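Local coordinates for protein putative exonuclease (Eubacterium rectale, PDB 3L0A) that probably acts as a hydrolase, a putative exonuclease of the PDDEXK nuclease clan, and binds a zinc ion, at residues M119-I130 and V176-N184. Sequence-based numbering, arbitrary orientation. Where two conformers were deposited one is given.
Sequences MTGELFGAKWKI and VYQEIVRQN
Gln183 lays its primary amide against the backbone of Glu122 and bonds to it twice. Its OE1 takes the N-H of Glu122 in the carbonyl plane, on a lone pair, with an almost straight bond (171°), while NE2 donates a hydrogen bond to Glu122 O at 2.8 Å. The other N-H of NE2 goes to Glu179 OE2, also at 2.8 Å, on a carboxylate that Arg182 grips side-on. This pattern fixes the amide's rotation, since a flip would set NE2 against the N-H of Glu122 and OE1 against its carbonyl and the carboxylate. A leucine in place of Gln183 would probably leave the N-H and C=O of Glu122 without these mates and deprive the Glu179 carboxylate of one donor. One residue on, Asn184 ND2 reaches Thr120 O at 3.2 Å and turns its other N-H to Ile180 O, while a water links Asn184 OD1 to Thr120 N. The extended selenomethionine Met119 brings SE to 3.4 Å from Asn184 ND2 and also packs it on Val181 CG2.

Between these polar grips, Ile180 presses on the strand at Gly121: CD1 lies 3.8 Å from Gly121 CA, where a beta-carbon would collide with it. Its chi1 of -59° puts CG2 at Thr120 O while CG1 carries CD1 to the glycine. Further along, Ile130 sits over one face of the Tyr177 ring in a CH-pi contact, CB 4.2 Å from the ring centroid, and its CG2 also touches Val176 CG1. That valine methyl meets the Trp128 indole at CE3, 3.9 Å away. Trp128 NE1 in turn bonds to Leu123 O, tying the hairpin's two strands together near its turn. Helical segment 176-184 thus covers one antiparallel hairpin of the mixed sheet, crossing strand 119-123 at 97°, consistent with the helix-flanked sheet of PDDEXK-like folds.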
HETATM    1  N   MSE A 119     -28.662 -21.484  17.369  1.00 23.83           N
HETATM    2  CA  MSE A 119     -29.180 -21.504  18.762  1.00 24.52           C
HETATM    3  C   MSE A 119     -29.761 -20.128  19.111  1.00 24.94           C
HETATM    4  O   MSE A 119     -29.496 -19.151  18.412  1.00 24.18           O
HETATM    5  CB  MSE A 119     -28.074 -21.873  19.771  1.00 23.84           C
HETATM    6  CG  MSE A 119     -27.741 -23.333  19.816  1.00 21.98           C
HETATM    7 SE   MSE A 119     -26.860 -23.815  21.443  0.75 14.21          SE
HETATM    8  CE  MSE A 119     -26.501 -25.669  21.011  1.00 16.03           C
ATOM      9  N   THR A 120     -30.534 -20.052  20.189  1.00 25.32           N
ATOM     10  CA  THR A 120     -31.233 -18.805  20.530  1.00 25.85           C
ATOM     11  C   THR A 120     -31.155 -18.543  22.017  1.00 26.11           C
ATOM     12  O   THR A 120     -31.002 -19.489  22.793  1.00 25.78           O
ATOM     13  CB  THR A 120     -32.705 -18.866  20.027  1.00 26.07           C
ATOM     14  OG1 THR A 120     -32.752 -18.287  18.721  1.00 25.35           O
ATOM     15  CG2 THR A 120     -33.736 -18.161  20.978  1.00 26.79           C
ATOM     16  N   GLY A 121     -31.255 -17.262  22.400  1.00 26.40           N
ATOM     17  CA  GLY A 121     -31.199 -16.860  23.813  1.00 26.64           C
ATOM     18  C   GLY A 121     -31.671 -15.458  24.161  1.00 26.49           C
ATOM     19  O   GLY A 121     -32.202 -14.730  23.327  1.00 27.14           O
ATOM     20  N   GLU A 122     -31.481 -15.108  25.430  1.00 26.36           N
ATOM     21  CA  GLU A 122     -31.895 -13.813  25.997  0.50 25.97           C
ATOM     22  C   GLU A 122     -30.669 -13.227  26.681  1.00 25.83           C
ATOM     23  O   GLU A 122     -30.008 -13.913  27.453  1.00 25.55           O
ATOM     24  CB  GLU A 122     -33.032 -13.990  27.024  0.50 25.92           C
ATOM     25  CG  GLU A 122     -33.342 -12.753  27.930  0.50 25.85           C
ATOM     26  CD  GLU A 122     -34.692 -12.086  27.638  0.50 25.02           C
ATOM     27  OE1 GLU A 122     -35.734 -12.618  28.073  0.50 23.70           O
ATOM     28  OE2 GLU A 122     -34.704 -11.016  26.995  0.50 24.53           O
ATOM     29  N   LEU A 123     -30.357 -11.961  26.395  1.00 25.52           N
ATOM     30  CA  LEU A 123     -29.212 -11.269  27.019  1.00 25.24           C
ATOM     31  C   LEU A 123     -29.415  -9.775  27.061  1.00 25.51           C
ATOM     32  O   LEU A 123     -29.692  -9.150  26.034  1.00 25.56           O
ATOM     33  CB  LEU A 123     -27.921 -11.471  26.228  1.00 25.18           C
ATOM     34  CG  LEU A 123     -26.904 -12.511  26.651  1.00 24.08           C
ATOM     35  CD1 LEU A 123     -25.678 -12.277  25.797  1.00 20.97           C
ATOM     36  CD2 LEU A 123     -26.571 -12.455  28.140  1.00 23.03           C
ATOM     37  N   PHE A 124     -29.225  -9.197  28.237  1.00 25.47           N
ATOM     38  CA  PHE A 124     -29.136  -7.757  28.378  1.00 25.24           C
ATOM     39  C   PHE A 124     -30.279  -6.987  27.709  1.00 25.75           C
ATOM     40  O   PHE A 124     -30.056  -5.852  27.247  1.00 25.98           O
ATOM     41  CB  PHE A 124     -27.816  -7.234  27.785  1.00 24.79           C
ATOM     42  CG  PHE A 124     -26.586  -7.952  28.246  1.00 24.03           C
ATOM     43  CD1 PHE A 124     -26.424  -8.332  29.563  1.00 24.91           C
ATOM     44  CD2 PHE A 124     -25.544  -8.184  27.352  1.00 23.88           C
ATOM     45  CE1 PHE A 124     -25.270  -8.986  29.977  1.00 24.70           C
ATOM     46  CE2 PHE A 124     -24.400  -8.810  27.752  1.00 23.78           C
ATOM     47  CZ  PHE A 124     -24.259  -9.215  29.068  1.00 25.09           C
ATOM     48  N   GLY A 125     -31.473  -7.574  27.621  1.00 26.03           N
ATOM     49  CA  GLY A 125     -32.640  -6.843  27.089  1.00 26.43           C
ATOM     50  C   GLY A 125     -33.330  -7.474  25.885  1.00 26.62           C
ATOM     51  O   GLY A 125     -34.544  -7.416  25.773  1.00 27.55           O
ATOM     52  N   ALA A 126     -32.580  -8.110  24.998  1.00 26.30           N
ATOM     53  CA  ALA A 126     -33.176  -8.672  23.774  1.00 26.47           C
ATOM     54  C   ALA A 126     -33.030 -10.189  23.692  1.00 26.16           C
ATOM     55  O   ALA A 126     -32.265 -10.808  24.442  1.00 25.89           O
ATOM     56  CB  ALA A 126     -32.546  -8.017  22.505  1.00 25.86           C
ATOM     57  N   LYS A 127     -33.771 -10.765  22.750  1.00 25.83           N
ATOM     58  CA  LYS A 127     -33.501 -12.104  22.265  1.00 25.53           C
ATOM     59  C   LYS A 127     -32.273 -11.988  21.344  1.00 24.51           C
ATOM     60  O   LYS A 127     -32.108 -10.962  20.679  1.00 24.55           O
ATOM     61  CB  LYS A 127     -34.698 -12.628  21.461  1.00 26.09           C
ATOM     62  CG  LYS A 127     -36.040 -12.568  22.157  1.00 28.00           C
ATOM     63  CD  LYS A 127     -37.169 -13.167  21.297  1.00 31.23           C
ATOM     64  CE  LYS A 127     -37.324 -14.680  21.519  1.00 32.33           C
ATOM     65  NZ  LYS A 127     -38.546 -15.271  20.858  1.00 33.18           N
ATOM     66  N   TRP A 128     -31.420 -13.019  21.307  1.00 23.25           N
ATOM     67  CA  TRP A 128     -30.261 -13.089  20.394  1.00 21.74           C
ATOM     68  C   TRP A 128     -30.290 -14.361  19.542  1.00 21.10           C
ATOM     69  O   TRP A 128     -31.004 -15.299  19.861  1.00 21.11           O
ATOM     70  CB  TRP A 128     -28.950 -13.098  21.176  1.00 21.54           C
ATOM     71  CG  TRP A 128     -28.576 -11.809  21.848  1.00 20.46           C
ATOM     72  CD1 TRP A 128     -29.243 -11.194  22.869  1.00 16.37           C
ATOM     73  CD2 TRP A 128     -27.421 -11.006  21.581  1.00 16.94           C
ATOM     74  NE1 TRP A 128     -28.594 -10.044  23.240  1.00 17.19           N
ATOM     75  CE2 TRP A 128     -27.471  -9.898  22.471  1.00 17.97           C
ATOM     76  CE3 TRP A 128     -26.366 -11.097  20.663  1.00 18.94           C
ATOM     77  CZ2 TRP A 128     -26.496  -8.874  22.473  1.00 19.15           C
ATOM     78  CZ3 TRP A 128     -25.382 -10.074  20.649  1.00 18.04           C
ATOM     79  CH2 TRP A 128     -25.459  -8.981  21.558  1.00 18.80           C
ATOM     80  N   LYS A 129     -29.499 -14.388  18.467  1.00 20.59           N
ATOM     81  CA  LYS A 129     -29.289 -15.606  17.674  1.00 20.05           C
ATOM     82  C   LYS A 129     -27.808 -15.802  17.394  1.00 19.51           C
ATOM     83  O   LYS A 129     -27.083 -14.845  17.283  1.00 18.69           O
ATOM     84  CB  LYS A 129     -30.014 -15.539  16.336  1.00 20.18           C
ATOM     85  CG  LYS A 129     -29.758 -14.289  15.510  1.00 18.76           C
ATOM     86  CD  LYS A 129     -30.586 -14.366  14.226  1.00 18.75           C
ATOM     87  CE  LYS A 129     -30.556 -13.083  13.370  1.00 19.95           C
ATOM     88  NZ  LYS A 129     -29.560 -13.153  12.259  1.00 18.64           N
ATOM     89  N   ILE A 130     -27.388 -17.060  17.306  1.00 19.23           N
ATOM     90  CA  ILE A 130     -26.021 -17.419  16.889  1.00 18.73           C
ATOM     91  C   ILE A 130     -26.086 -18.570  15.892  1.00 18.61           C
ATOM     92  O   ILE A 130     -27.082 -19.311  15.842  1.00 18.12           O
ATOM     93  CB  ILE A 130     -25.124 -17.818  18.089  1.00 18.40           C
ATOM     94  CG1 ILE A 130     -25.704 -19.042  18.812  1.00 18.32           C
ATOM     95  CG2 ILE A 130     -24.967 -16.633  19.092  1.00 17.82           C
ATOM     96  CD1 ILE A 130     -24.636 -19.977  19.397  1.00 17.33           C
ATOM     97  N   VAL A 176     -20.406 -14.242  23.368  1.00 15.89           N
ATOM     98  CA  VAL A 176     -21.851 -14.371  23.169  1.00 16.21           C
ATOM     99  C   VAL A 176     -22.168 -15.801  22.818  1.00 17.05           C
ATOM    100  O   VAL A 176     -22.991 -16.448  23.475  1.00 16.92           O
ATOM    101  CB  VAL A 176     -22.354 -13.451  22.047  1.00 16.45           C
ATOM    102  CG1 VAL A 176     -23.773 -13.825  21.627  1.00 16.12           C
ATOM    103  CG2 VAL A 176     -22.290 -12.013  22.501  1.00 15.67           C
ATOM    104  N   TYR A 177     -21.448 -16.329  21.838  1.00 17.40           N
ATOM    105  CA  TYR A 177     -21.606 -17.731  21.439  1.00 17.93           C
ATOM    106  C   TYR A 177     -21.567 -18.660  22.669  1.00 18.24           C
ATOM    107  O   TYR A 177     -22.485 -19.434  22.868  1.00 18.45           O
ATOM    108  CB  TYR A 177     -20.519 -18.136  20.431  1.00 18.25           C
ATOM    109  CG  TYR A 177     -20.748 -17.707  18.974  1.00 18.78           C
ATOM    110  CD1 TYR A 177     -21.399 -16.522  18.648  1.00 18.24           C
ATOM    111  CD2 TYR A 177     -20.264 -18.474  17.932  1.00 19.27           C
ATOM    112  CE1 TYR A 177     -21.607 -16.152  17.342  1.00 17.77           C
ATOM    113  CE2 TYR A 177     -20.472 -18.107  16.614  1.00 19.73           C
ATOM    114  CZ  TYR A 177     -21.140 -16.926  16.326  1.00 18.87           C
ATOM    115  OH  TYR A 177     -21.316 -16.534  15.011  1.00 17.32           O
ATOM    116  N   GLN A 178     -20.527 -18.525  23.502  1.00 18.18           N
ATOM    117  CA  GLN A 178     -20.364 -19.285  24.749  1.00 17.45           C
ATOM    118  C   GLN A 178     -21.572 -19.204  25.690  1.00 17.70           C
ATOM    119  O   GLN A 178     -22.071 -20.238  26.208  1.00 18.79           O
ATOM    120  CB  GLN A 178     -19.121 -18.776  25.501  1.00 17.15           C
ATOM    121  CG  GLN A 178     -18.687 -19.606  26.744  1.00 17.12           C
ATOM    122  CD  GLN A 178     -17.411 -19.068  27.403  1.00 16.14           C
ATOM    123  OE1 GLN A 178     -17.371 -17.923  27.856  1.00 13.17           O
ATOM    124  NE2 GLN A 178     -16.356 -19.902  27.444  1.00 15.12           N
ATOM    125  N   GLU A 179     -22.003 -17.979  25.950  1.00 17.31           N
ATOM    126  CA  GLU A 179     -23.109 -17.705  26.845  1.00 16.74           C
ATOM    127  C   GLU A 179     -24.422 -18.250  26.318  1.00 16.63           C
ATOM    128  O   GLU A 179     -25.183 -18.811  27.102  1.00 17.43           O
ATOM    129  CB  GLU A 179     -23.217 -16.192  27.109  1.00 16.99           C
ATOM    130  CG  GLU A 179     -24.497 -15.684  27.792  1.00 17.97           C
ATOM    131  CD  GLU A 179     -24.814 -16.349  29.129  1.00 19.23           C
ATOM    132  OE1 GLU A 179     -23.919 -16.974  29.761  1.00 18.93           O
ATOM    133  OE2 GLU A 179     -25.987 -16.231  29.561  1.00 21.13           O
ATOM    134  N   ILE A 180     -24.713 -18.093  25.028  1.00 16.44           N
ATOM    135  CA  ILE A 180     -25.980 -18.605  24.470  1.00 16.87           C
ATOM    136  C   ILE A 180     -26.026 -20.133  24.517  1.00 17.91           C
ATOM    137  O   ILE A 180     -27.046 -20.689  24.907  1.00 18.04           O
ATOM    138  CB  ILE A 180     -26.290 -18.079  23.049  1.00 16.63           C
ATOM    139  CG1 ILE A 180     -26.382 -16.542  23.051  1.00 16.42           C
ATOM    140  CG2 ILE A 180     -27.601 -18.617  22.515  1.00 14.87           C
ATOM    141  CD1 ILE A 180     -27.547 -15.973  23.844  1.00 11.22           C
ATOM    142  N   VAL A 181     -24.920 -20.803  24.166  1.00 18.73           N
ATOM    143  CA  VAL A 181     -24.794 -22.264  24.355  1.00 18.49           C
ATOM    144  C   VAL A 181     -25.049 -22.613  25.834  1.00 18.97           C
ATOM    145  O   VAL A 181     -25.737 -23.598  26.160  1.00 18.33           O
ATOM    146  CB  VAL A 181     -23.385 -22.806  23.884  1.00 18.86           C
ATOM    147  CG1 VAL A 181     -23.170 -24.268  24.238  1.00 16.97           C
ATOM    148  CG2 VAL A 181     -23.145 -22.588  22.331  1.00 19.08           C
ATOM    149  N   ARG A 182     -24.523 -21.793  26.730  1.00 19.22           N
ATOM    150  CA  ARG A 182     -24.699 -22.064  28.130  1.00 19.63           C
ATOM    151  C   ARG A 182     -26.164 -21.982  28.518  1.00 20.06           C
ATOM    152  O   ARG A 182     -26.572 -22.711  29.372  1.00 20.11           O
ATOM    153  CB  ARG A 182     -23.872 -21.125  28.995  1.00 19.83           C
ATOM    154  CG  ARG A 182     -23.792 -21.577  30.465  1.00 19.21           C
ATOM    155  CD  ARG A 182     -23.266 -20.470  31.389  1.00 18.75           C
ATOM    156  NE  ARG A 182     -24.149 -19.319  31.337  1.00 18.19           N
ATOM    157  CZ  ARG A 182     -25.338 -19.243  31.928  1.00 19.51           C
ATOM    158  NH1 ARG A 182     -25.808 -20.238  32.670  1.00 18.67           N
ATOM    159  NH2 ARG A 182     -26.069 -18.150  31.790  1.00 19.99           N
ATOM    160  N   GLN A 183     -26.955 -21.116  27.891  1.00 20.87           N
ATOM    161  CA  GLN A 183     -28.385 -21.016  28.233  1.00 21.56           C
ATOM    162  C   GLN A 183     -29.228 -22.159  27.638  1.00 22.29           C
ATOM    163  O   GLN A 183     -30.345 -22.392  28.078  1.00 22.56           O
ATOM    164  CB  GLN A 183     -28.976 -19.687  27.757  1.00 21.61           C
ATOM    165  CG  GLN A 183     -28.318 -18.434  28.309  1.00 21.03           C
ATOM    166  CD  GLN A 183     -28.926 -17.173  27.737  1.00 20.29           C
ATOM    167  OE1 GLN A 183     -29.928 -17.223  27.034  1.00 21.40           O
ATOM    168  NE2 GLN A 183     -28.320 -16.034  28.031  1.00 20.22           N
ATOM    169  N   ASN A 184     -28.696 -22.844  26.622  1.00 22.98           N
ATOM    170  CA  ASN A 184     -29.363 -24.000  26.010  1.00 23.12           C
ATOM    171  C   ASN A 184     -28.866 -25.296  26.618  1.00 22.95           C
ATOM    172  O   ASN A 184     -29.640 -26.194  26.833  1.00 22.06           O
ATOM    173  CB  ASN A 184     -29.082 -24.066  24.499  1.00 23.72           C
ATOM    174  CG  ASN A 184     -29.820 -22.997  23.701  1.00 24.18           C
ATOM    175  OD1 ASN A 184     -31.023 -23.097  23.450  1.00 26.39           O
ATOM    176  ND2 ASN A 184     -29.094 -21.993  23.270  1.00 26.67           N
TER
HETATM  177  O   HOH W   1     -31.888 -22.202  20.909  1.00  6.86           O